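Local coordinates for protein transferrin (Manduca sexta, PDB 6WB6) that binds a single ferric ion together with a carbonate anion and transports iron, at residues 70-84 and 318-332. Numbering follows the deposited sequence.
Sequences QDFVVFQEYRTDEEP and IHHVADNIPIKPIDY
Pro84 CB sits over one face of the His320 imidazole, 3.6 Å from its centroid and 14° off the normal, a CH-pi contact. Next along the same side of the sheet, the methyl of Ala322 is a small bump under one face of the Arg79 guanidinium, with CB 3.5 Å from Arg79 CD. The extended arginine is held flat at its edge: NE and NH2 both grip Glu77 OE2 in a salt bridge, and NH1 reaches Pro84 O. Strands 72-79 and 320-327 run antiparallel, with 320-327 at the edge of the four-stranded sheet of order 1-3-2-4 in this iron-carrying lobe; the straight bond from Ala322 N to Glu77 O (2.9 Å) and its return from Glu77 N mark a hydrogen-bonded pair, and a classic beta bulge sets His319 and His320 against Arg79. On the opposite side, Val321 CG1 is pressed close against the Gln76 amide, whose NE2 donates to Asp323 OD1 (2.7 Å). Back beside Glu77, Val74 CG1 sits over the Tyr332 ring, 4.3 Å from its centroid, while Ile327 N and Asn324 ND2 approach Val74 O from opposite faces of its carbonyl plane. Lys328, bent at chi2 (-74°) and chi3 (-69°), turns NZ back to Gln70 OE1 (2.6 Å) and Phe72 O (2.8 Å).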
ATOM      1  N   GLN A  70       0.240  25.569  12.235  1.00 26.75           N
ATOM      2  CA  GLN A  70       0.178  25.787  10.794  1.00 25.43           C
ATOM      3  C   GLN A  70      -0.627  27.047  10.476  1.00 24.26           C
ATOM      4  O   GLN A  70      -1.512  27.453  11.224  1.00 23.31           O
ATOM      5  CB  GLN A  70      -0.399  24.557  10.074  1.00 29.78           C
ATOM      6  CG  GLN A  70      -1.768  24.112  10.531  1.00 23.14           C
ATOM      7  CD  GLN A  70      -2.891  24.972   9.975  1.00 27.68           C
ATOM      8  OE1 GLN A  70      -2.759  25.623   8.927  1.00 23.73           O
ATOM      9  NE2 GLN A  70      -4.004  24.998  10.694  1.00 25.26           N
ATOM     10  N   ASP A  71      -0.258  27.706   9.374  1.00 26.50           N
ATOM     11  CA  ASP A  71      -0.997  28.845   8.854  1.00 25.91           C
ATOM     12  C   ASP A  71      -1.216  28.679   7.345  1.00 29.75           C
ATOM     13  O   ASP A  71      -1.175  29.641   6.567  1.00 27.00           O
ATOM     14  CB  ASP A  71      -0.308  30.171   9.224  1.00 24.26           C
ATOM     15  CG  ASP A  71       1.064  30.364   8.573  1.00 24.27           C
ATOM     16  OD1 ASP A  71       1.590  29.448   7.922  1.00 27.35           O
ATOM     17  OD2 ASP A  71       1.626  31.472   8.741  1.00 29.27           O
ATOM     18  N   PHE A  72      -1.482  27.438   6.928  1.00 29.67           N
ATOM     19  CA  PHE A  72      -1.787  27.126   5.538  1.00 25.97           C
ATOM     20  C   PHE A  72      -3.018  27.875   5.067  1.00 30.11           C
ATOM     21  O   PHE A  72      -3.861  28.306   5.858  1.00 27.79           O
ATOM     22  CB  PHE A  72      -2.041  25.635   5.350  1.00 23.85           C
ATOM     23  CG  PHE A  72      -0.840  24.792   5.543  1.00 23.78           C
ATOM     24  CD1 PHE A  72       0.159  24.781   4.600  1.00 21.59           C
ATOM     25  CD2 PHE A  72      -0.723  23.979   6.637  1.00 20.81           C
ATOM     26  CE1 PHE A  72       1.259  23.994   4.747  1.00 20.05           C
ATOM     27  CE2 PHE A  72       0.391  23.197   6.804  1.00 22.57           C
ATOM     28  CZ  PHE A  72       1.388  23.203   5.846  1.00 22.68           C
ATOM     29  N   VAL A  73      -3.132  28.000   3.748  1.00 22.59           N
ATOM     30  CA  VAL A  73      -4.323  28.562   3.127  1.00 22.85           C
ATOM     31  C   VAL A  73      -4.547  27.822   1.823  1.00 24.43           C
ATOM     32  O   VAL A  73      -3.633  27.715   1.002  1.00 23.24           O
ATOM     33  CB  VAL A  73      -4.183  30.076   2.870  1.00 34.22           C
ATOM     34  CG1 VAL A  73      -2.985  30.362   1.953  1.00 30.33           C
ATOM     35  CG2 VAL A  73      -5.451  30.621   2.254  1.00 35.05           C
ATOM     36  N   VAL A  74      -5.738  27.266   1.649  1.00 23.40           N
ATOM     37  CA  VAL A  74      -6.136  26.738   0.349  1.00 26.34           C
ATOM     38  C   VAL A  74      -6.578  27.919  -0.500  1.00 21.52           C
ATOM     39  O   VAL A  74      -7.658  28.464  -0.290  1.00 24.91           O
ATOM     40  CB  VAL A  74      -7.244  25.691   0.471  1.00 29.99           C
ATOM     41  CG1 VAL A  74      -7.733  25.286  -0.922  1.00 21.41           C
ATOM     42  CG2 VAL A  74      -6.711  24.472   1.251  1.00 20.63           C
ATOM     43  N   PHE A  75      -5.741  28.311  -1.469  1.00 24.60           N
ATOM     44  CA  PHE A  75      -6.005  29.487  -2.289  1.00 27.54           C
ATOM     45  C   PHE A  75      -6.376  29.136  -3.720  1.00 22.91           C
ATOM     46  O   PHE A  75      -6.585  30.042  -4.526  1.00 28.21           O
ATOM     47  CB  PHE A  75      -4.784  30.427  -2.286  1.00 29.32           C
ATOM     48  CG  PHE A  75      -3.570  29.837  -2.939  1.00 23.73           C
ATOM     49  CD1 PHE A  75      -3.351  29.989  -4.292  1.00 25.34           C
ATOM     50  CD2 PHE A  75      -2.645  29.119  -2.191  1.00 24.53           C
ATOM     51  CE1 PHE A  75      -2.247  29.453  -4.889  1.00 19.15           C
ATOM     52  CE2 PHE A  75      -1.534  28.564  -2.793  1.00 23.32           C
ATOM     53  CZ  PHE A  75      -1.337  28.741  -4.147  1.00 31.88           C
ATOM     54  N   GLN A  76      -6.444  27.855  -4.062  1.00 21.27           N
ATOM     55  CA  GLN A  76      -6.734  27.452  -5.432  1.00 31.10           C
ATOM     56  C   GLN A  76      -7.467  26.121  -5.453  1.00 27.92           C
ATOM     57  O   GLN A  76      -7.037  25.165  -4.795  1.00 25.74           O
ATOM     58  CB  GLN A  76      -5.442  27.337  -6.244  1.00 32.12           C
ATOM     59  CG  GLN A  76      -5.663  27.397  -7.732  1.00 36.39           C
ATOM     60  CD  GLN A  76      -5.521  28.794  -8.229  1.00 39.80           C
ATOM     61  OE1 GLN A  76      -4.593  29.107  -8.974  1.00 43.13           O
ATOM     62  NE2 GLN A  76      -6.421  29.666  -7.791  1.00 43.85           N
ATOM     63  N   GLU A  77      -8.550  26.059  -6.225  1.00 22.95           N
ATOM     64  CA  GLU A  77      -9.293  24.822  -6.445  1.00 26.76           C
ATOM     65  C   GLU A  77      -9.116  24.362  -7.883  1.00 18.50           C
ATOM     66  O   GLU A  77      -9.204  25.164  -8.821  1.00 26.48           O
ATOM     67  CB  GLU A  77     -10.789  24.999  -6.155  1.00 23.32           C
ATOM     68  CG  GLU A  77     -11.133  25.082  -4.694  1.00 27.58           C
ATOM     69  CD  GLU A  77     -12.589  25.412  -4.471  1.00 31.21           C
ATOM     70  OE1 GLU A  77     -12.884  26.154  -3.526  1.00 25.79           O
ATOM     71  OE2 GLU A  77     -13.438  24.948  -5.258  1.00 27.94           O
ATOM     72  N   TYR A  78      -8.855  23.078  -8.044  1.00 15.46           N
ATOM     73  CA  TYR A  78      -8.894  22.414  -9.342  1.00 23.52           C
ATOM     74  C   TYR A  78     -10.278  21.809  -9.560  1.00 24.61           C
ATOM     75  O   TYR A  78     -10.719  20.948  -8.785  1.00 20.23           O
ATOM     76  CB  TYR A  78      -7.830  21.321  -9.407  1.00 27.57           C
ATOM     77  CG  TYR A  78      -6.393  21.802  -9.393  1.00 23.74           C
ATOM     78  CD1 TYR A  78      -6.079  23.140  -9.627  1.00 27.60           C
ATOM     79  CD2 TYR A  78      -5.353  20.914  -9.145  1.00 19.56           C
ATOM     80  CE1 TYR A  78      -4.766  23.575  -9.624  1.00 26.90           C
ATOM     81  CE2 TYR A  78      -4.032  21.337  -9.145  1.00 21.35           C
ATOM     82  CZ  TYR A  78      -3.746  22.668  -9.376  1.00 24.53           C
ATOM     83  OH  TYR A  78      -2.439  23.108  -9.380  1.00 31.63           O
ATOM     84  N   ARG A  79     -10.959  22.248 -10.611  1.00 22.79           N
ATOM     85  CA  ARG A  79     -12.320  21.830 -10.891  1.00 21.65           C
ATOM     86  C   ARG A  79     -12.376  21.206 -12.284  1.00 18.81           C
ATOM     87  O   ARG A  79     -11.364  21.077 -12.964  1.00 16.84           O
ATOM     88  CB  ARG A  79     -13.268  23.024 -10.756  1.00 17.84           C
ATOM     89  CG  ARG A  79     -13.149  23.709  -9.409  1.00 29.62           C
ATOM     90  CD  ARG A  79     -14.135  24.841  -9.286  1.00 26.01           C
ATOM     91  NE  ARG A  79     -14.279  25.308  -7.914  1.00 22.84           N
ATOM     92  CZ  ARG A  79     -15.045  26.337  -7.576  1.00 19.48           C
ATOM     93  NH1 ARG A  79     -15.725  27.001  -8.500  1.00 27.82           N
ATOM     94  NH2 ARG A  79     -15.147  26.701  -6.329  1.00 19.90           N
ATOM     95  N   THR A  80     -13.571  20.803 -12.705  1.00 23.28           N
ATOM     96  CA  THR A  80     -13.759  20.272 -14.046  1.00 20.29           C
ATOM     97  C   THR A  80     -14.298  21.374 -14.945  1.00 23.28           C
ATOM     98  O   THR A  80     -14.909  22.338 -14.481  1.00 22.05           O
ATOM     99  CB  THR A  80     -14.737  19.103 -14.063  1.00 22.83           C
ATOM    100  OG1 THR A  80     -15.953  19.538 -13.458  1.00 25.24           O
ATOM    101  CG2 THR A  80     -14.167  17.875 -13.337  1.00 20.43           C
ATOM    102  N   ASP A  81     -14.080  21.205 -16.248  1.00 23.26           N
ATOM    103  CA  ASP A  81     -14.714  22.091 -17.217  1.00 28.52           C
ATOM    104  C   ASP A  81     -16.209  21.841 -17.278  1.00 26.70           C
ATOM    105  O   ASP A  81     -16.974  22.760 -17.581  1.00 26.28           O
ATOM    106  CB  ASP A  81     -14.047  21.911 -18.578  1.00 30.72           C
ATOM    107  CG  ASP A  81     -12.685  22.604 -18.645  1.00 33.68           C
ATOM    108  OD1 ASP A  81     -12.599  23.799 -18.286  1.00 45.64           O
ATOM    109  OD2 ASP A  81     -11.697  21.964 -19.038  1.00 42.58           O
ATOM    110  N   GLU A  82     -16.637  20.624 -16.929  1.00 26.29           N
ATOM    111  CA  GLU A  82     -18.054  20.305 -16.859  1.00 23.15           C
ATOM    112  C   GLU A  82     -18.722  21.032 -15.706  1.00 27.95           C
ATOM    113  O   GLU A  82     -19.870  21.471 -15.831  1.00 28.76           O
ATOM    114  CB  GLU A  82     -18.226  18.792 -16.720  1.00 25.95           C
ATOM    115  CG  GLU A  82     -19.623  18.304 -16.881  1.00 27.01           C
ATOM    116  CD  GLU A  82     -19.675  16.796 -17.016  1.00 29.53           C
ATOM    117  OE1 GLU A  82     -18.651  16.142 -16.709  1.00 28.66           O
ATOM    118  OE2 GLU A  82     -20.728  16.265 -17.440  1.00 23.37           O
ATOM    119  N   GLU A  83     -18.026  21.180 -14.578  1.00 21.35           N
ATOM    120  CA  GLU A  83     -18.580  21.831 -13.388  1.00 25.15           C
ATOM    121  C   GLU A  83     -17.637  22.911 -12.851  1.00 28.47           C
ATOM    122  O   GLU A  83     -17.215  22.878 -11.690  1.00 27.41           O
ATOM    123  CB  GLU A  83     -18.872  20.785 -12.314  1.00 24.18           C
ATOM    124  CG  GLU A  83     -19.982  19.810 -12.679  1.00 23.70           C
ATOM    125  CD  GLU A  83     -20.234  18.794 -11.590  1.00 18.47           C
ATOM    126  OE1 GLU A  83     -19.539  17.764 -11.574  1.00 22.96           O
ATOM    127  OE2 GLU A  83     -21.096  19.051 -10.728  1.00 24.56           O
ATOM    128  N   PRO A  84     -17.323  23.916 -13.662  1.00 26.03           N
ATOM    129  CA  PRO A  84     -16.336  24.926 -13.232  1.00 29.10           C
ATOM    130  C   PRO A  84     -16.791  25.742 -12.036  1.00 25.87           C
ATOM    131  O   PRO A  84     -15.947  26.288 -11.310  1.00 26.26           O
ATOM    132  CB  PRO A  84     -16.168  25.807 -14.477  1.00 26.66           C
ATOM    133  CG  PRO A  84     -17.485  25.663 -15.212  1.00 28.78           C
ATOM    134  CD  PRO A  84     -17.977  24.262 -14.933  1.00 26.65           C
ATOM    135  N   ILE A 318      -9.688  16.982 -14.584  1.00 29.08           N
ATOM    136  CA  ILE A 318      -9.771  18.008 -13.541  1.00 23.44           C
ATOM    137  C   ILE A 318      -8.609  18.975 -13.758  1.00 26.96           C
ATOM    138  O   ILE A 318      -7.507  18.781 -13.230  1.00 26.29           O
ATOM    139  CB  ILE A 318      -9.730  17.404 -12.135  1.00 23.40           C
ATOM    140  CG1 ILE A 318     -10.872  16.399 -11.955  1.00 29.40           C
ATOM    141  CG2 ILE A 318      -9.830  18.480 -11.090  1.00 26.86           C
ATOM    142  CD1 ILE A 318     -10.883  15.761 -10.574  1.00 25.77           C
ATOM    143  N   HIS A 319      -8.856  20.046 -14.525  1.00 21.19           N
ATOM    144  CA  HIS A 319      -7.838  21.080 -14.673  1.00 23.93           C
ATOM    145  C   HIS A 319      -8.419  22.462 -14.922  1.00 20.17           C
ATOM    146  O   HIS A 319      -7.708  23.315 -15.459  1.00 23.63           O
ATOM    147  CB  HIS A 319      -6.859  20.763 -15.802  1.00 26.17           C
ATOM    148  CG  HIS A 319      -7.500  20.653 -17.150  1.00 30.60           C
ATOM    149  ND1 HIS A 319      -7.833  19.444 -17.720  1.00 33.57           N
ATOM    150  CD2 HIS A 319      -7.852  21.603 -18.045  1.00 25.94           C
ATOM    151  CE1 HIS A 319      -8.365  19.656 -18.911  1.00 35.74           C
ATOM    152  NE2 HIS A 319      -8.388  20.958 -19.132  1.00 37.12           N
ATOM    153  N   HIS A 320      -9.664  22.714 -14.534  1.00 20.79           N
ATOM    154  CA  HIS A 320     -10.187  24.072 -14.518  1.00 23.09           C
ATOM    155  C   HIS A 320      -9.761  24.720 -13.208  1.00 25.58           C
ATOM    156  O   HIS A 320     -10.258  24.374 -12.132  1.00 28.20           O
ATOM    157  CB  HIS A 320     -11.704  24.102 -14.665  1.00 26.83           C
ATOM    158  CG  HIS A 320     -12.261  25.494 -14.700  1.00 28.56           C
ATOM    159  ND1 HIS A 320     -12.409  26.204 -15.871  1.00 30.17           N
ATOM    160  CD2 HIS A 320     -12.665  26.319 -13.705  1.00 28.64           C
ATOM    161  CE1 HIS A 320     -12.889  27.405 -15.597  1.00 32.43           C
ATOM    162  NE2 HIS A 320     -13.069  27.495 -14.292  1.00 29.90           N
ATOM    163  N   VAL A 321      -8.821  25.636 -13.288  1.00 22.98           N
ATOM    164  CA  VAL A 321      -8.335  26.317 -12.098  1.00 27.78           C
ATOM    165  C   VAL A 321      -9.334  27.410 -11.754  1.00 24.50           C
ATOM    166  O   VAL A 321      -9.648  28.258 -12.590  1.00 31.18           O
ATOM    167  CB  VAL A 321      -6.929  26.875 -12.342  1.00 31.77           C
ATOM    168  CG1 VAL A 321      -6.355  27.538 -11.091  1.00 40.61           C
ATOM    169  CG2 VAL A 321      -6.038  25.746 -12.809  1.00 30.06           C
ATOM    170  N   ALA A 322      -9.880  27.355 -10.544  1.00 22.36           N
ATOM    171  CA  ALA A 322     -10.816  28.352 -10.047  1.00 34.77           C
ATOM    172  C   ALA A 322     -10.237  29.029  -8.815  1.00 38.99           C
ATOM    173  O   ALA A 322      -9.800  28.346  -7.877  1.00 39.59           O
ATOM    174  CB  ALA A 322     -12.147  27.707  -9.695  1.00 28.19           C
ATOM    175  N   ASP A 323     -10.233  30.364  -8.808  1.00 36.88           N
ATOM    176  CA  ASP A 323      -9.819  31.091  -7.610  1.00 50.88           C
ATOM    177  C   ASP A 323     -10.986  31.079  -6.639  1.00 47.44           C
ATOM    178  O   ASP A 323     -12.132  31.320  -7.034  1.00 36.29           O
ATOM    179  CB  ASP A 323      -9.405  32.544  -7.890  1.00 38.79           C
ATOM    180  CG  ASP A 323      -8.326  32.675  -8.956  1.00 45.38           C
ATOM    181  OD1 ASP A 323      -7.285  31.976  -8.881  1.00 41.94           O
ATOM    182  OD2 ASP A 323      -8.527  33.512  -9.868  1.00 37.95           O
ATOM    183  N   ASN A 324     -10.698  30.797  -5.378  1.00 31.81           N
ATOM    184  CA  ASN A 324     -11.708  30.778  -4.341  1.00 38.29           C
ATOM    185  C   ASN A 324     -11.475  31.950  -3.409  1.00 34.80           C
ATOM    186  O   ASN A 324     -10.519  32.712  -3.546  1.00 42.69           O
ATOM    187  CB  ASN A 324     -11.683  29.452  -3.574  1.00 41.72           C
ATOM    188  CG  ASN A 324     -10.273  28.942  -3.350  1.00 41.04           C
ATOM    189  OD1 ASN A 324      -9.470  28.917  -4.280  1.00 39.42           O
ATOM    190  ND2 ASN A 324      -9.962  28.533  -2.118  1.00 33.55           N
ATOM    191  N   ILE A 325     -12.378  32.092  -2.458  1.00 30.86           N
ATOM    192  CA  ILE A 325     -12.160  32.990  -1.336  1.00 44.50           C
ATOM    193  C   ILE A 325     -11.178  32.229  -0.449  1.00 43.41           C
ATOM    194  O   ILE A 325     -11.567  31.237   0.181  1.00 34.70           O
ATOM    195  CB  ILE A 325     -13.485  33.354  -0.642  1.00 50.84           C
ATOM    196  CG1 ILE A 325     -14.446  33.997  -1.660  1.00 48.00           C
ATOM    197  CG2 ILE A 325     -13.242  34.301   0.513  1.00 42.16           C
ATOM    198  CD1 ILE A 325     -15.874  34.160  -1.171  1.00 47.86           C
ATOM    199  N   PRO A 326      -9.878  32.610  -0.424  1.00 40.76           N
ATOM    200  CA  PRO A 326      -8.892  31.805   0.312  1.00 45.15           C
ATOM    201  C   PRO A 326      -9.449  31.327   1.640  1.00 35.54           C
ATOM    202  O   PRO A 326     -10.161  32.073   2.319  1.00 31.95           O
ATOM    203  CB  PRO A 326      -7.719  32.773   0.498  1.00 48.47           C
ATOM    204  CG  PRO A 326      -7.818  33.701  -0.661  1.00 40.81           C
ATOM    205  CD  PRO A 326      -9.289  33.864  -0.930  1.00 43.79           C
ATOM    206  N   ILE A 327      -9.145  30.094   2.016  1.00 31.45           N
ATOM    207  CA  ILE A 327      -9.791  29.470   3.168  1.00 31.99           C
ATOM    208  C   ILE A 327      -8.803  28.545   3.844  1.00 23.34           C
ATOM    209  O   ILE A 327      -8.027  27.854   3.178  1.00 27.13           O
ATOM    210  CB  ILE A 327     -11.055  28.701   2.740  1.00 27.01           C
ATOM    211  CG1 ILE A 327     -11.741  28.055   3.947  1.00 30.18           C
ATOM    212  CG2 ILE A 327     -10.695  27.649   1.696  1.00 28.42           C
ATOM    213  CD1 ILE A 327     -13.165  27.630   3.657  1.00 32.47           C
ATOM    214  N   LYS A 328      -8.837  28.524   5.168  1.00 21.34           N
ATOM    215  CA  LYS A 328      -8.015  27.570   5.894  1.00 30.29           C
ATOM    216  C   LYS A 328      -8.406  26.152   5.483  1.00 27.51           C
ATOM    217  O   LYS A 328      -9.540  25.916   5.069  1.00 19.77           O
ATOM    218  CB  LYS A 328      -8.191  27.740   7.400  1.00 30.97           C
ATOM    219  CG  LYS A 328      -7.752  29.106   7.947  1.00 35.31           C
ATOM    220  CD  LYS A 328      -6.229  29.223   7.996  1.00 48.38           C
ATOM    221  CE  LYS A 328      -5.594  28.314   9.063  1.00 46.59           C
ATOM    222  NZ  LYS A 328      -4.524  27.425   8.473  1.00 33.03           N
ATOM    223  N   PRO A 329      -7.487  25.193   5.579  1.00 22.42           N
ATOM    224  CA  PRO A 329      -7.807  23.857   5.057  1.00 19.81           C
ATOM    225  C   PRO A 329      -8.935  23.188   5.814  1.00 26.42           C
ATOM    226  O   PRO A 329      -9.838  22.612   5.192  1.00 26.82           O
ATOM    227  CB  PRO A 329      -6.478  23.092   5.181  1.00 16.83           C
ATOM    228  CG  PRO A 329      -5.659  23.906   6.176  1.00 26.35           C
ATOM    229  CD  PRO A 329      -6.085  25.308   6.005  1.00 24.71           C
ATOM    230  N   ILE A 330      -8.931  23.257   7.142  1.00 22.04           N
ATOM    231  CA  ILE A 330      -9.975  22.552   7.866  1.00 21.20           C
ATOM    232  C   ILE A 330     -11.332  23.216   7.640  1.00 24.36           C
ATOM    233  O   ILE A 330     -12.371  22.537   7.633  1.00 22.62           O
ATOM    234  CB  ILE A 330      -9.597  22.457   9.353  1.00 26.41           C
ATOM    235  CG1 ILE A 330     -10.224  21.213   9.972  1.00 25.33           C
ATOM    236  CG2 ILE A 330     -10.014  23.727  10.107  1.00 36.37           C
ATOM    237  CD1 ILE A 330      -9.451  19.958   9.681  1.00 26.79           C
ATOM    238  N   ASP A 331     -11.363  24.535   7.435  1.00 22.89           N
ATOM    239  CA  ASP A 331     -12.625  25.175   7.078  1.00 22.96           C
ATOM    240  C   ASP A 331     -13.041  24.782   5.673  1.00 30.46           C
ATOM    241  O   ASP A 331     -14.241  24.653   5.380  1.00 21.73           O
ATOM    242  CB  ASP A 331     -12.508  26.690   7.192  1.00 27.91           C
ATOM    243  CG  ASP A 331     -12.275  27.133   8.618  1.00 30.56           C
ATOM    244  OD1 ASP A 331     -12.760  26.438   9.522  1.00 30.09           O
ATOM    245  OD2 ASP A 331     -11.607  28.159   8.830  1.00 27.23           O
ATOM    246  N   TYR A 332     -12.058  24.593   4.793  1.00 26.11           N
ATOM    247  CA  TYR A 332     -12.335  24.056   3.473  1.00 21.57           C
ATOM    248  C   TYR A 332     -12.962  22.676   3.575  1.00 24.49           C
ATOM    249  O   TYR A 332     -13.959  22.381   2.907  1.00 20.07           O
ATOM    250  CB  TYR A 332     -11.034  23.982   2.686  1.00 23.91           C
ATOM    251  CG  TYR A 332     -11.178  23.486   1.263  1.00 23.51           C
ATOM    252  CD1 TYR A 332     -11.746  24.284   0.286  1.00 17.82           C
ATOM    253  CD2 TYR A 332     -10.728  22.231   0.900  1.00 22.20           C
ATOM    254  CE1 TYR A 332     -11.848  23.858  -1.009  1.00 22.77           C
ATOM    255  CE2 TYR A 332     -10.831  21.781  -0.411  1.00 14.32           C
ATOM    256  CZ  TYR A 332     -11.396  22.602  -1.355  1.00 19.99           C
ATOM    257  OH  TYR A 332     -11.531  22.176  -2.664  1.00 24.31           O
TER
HETATM  258  O   HOH W   1      -6.822  24.738   9.366  1.00 14.20           O
HETATM  259  O   HOH W   2     -10.987  20.285 -16.337  1.00 22.11           O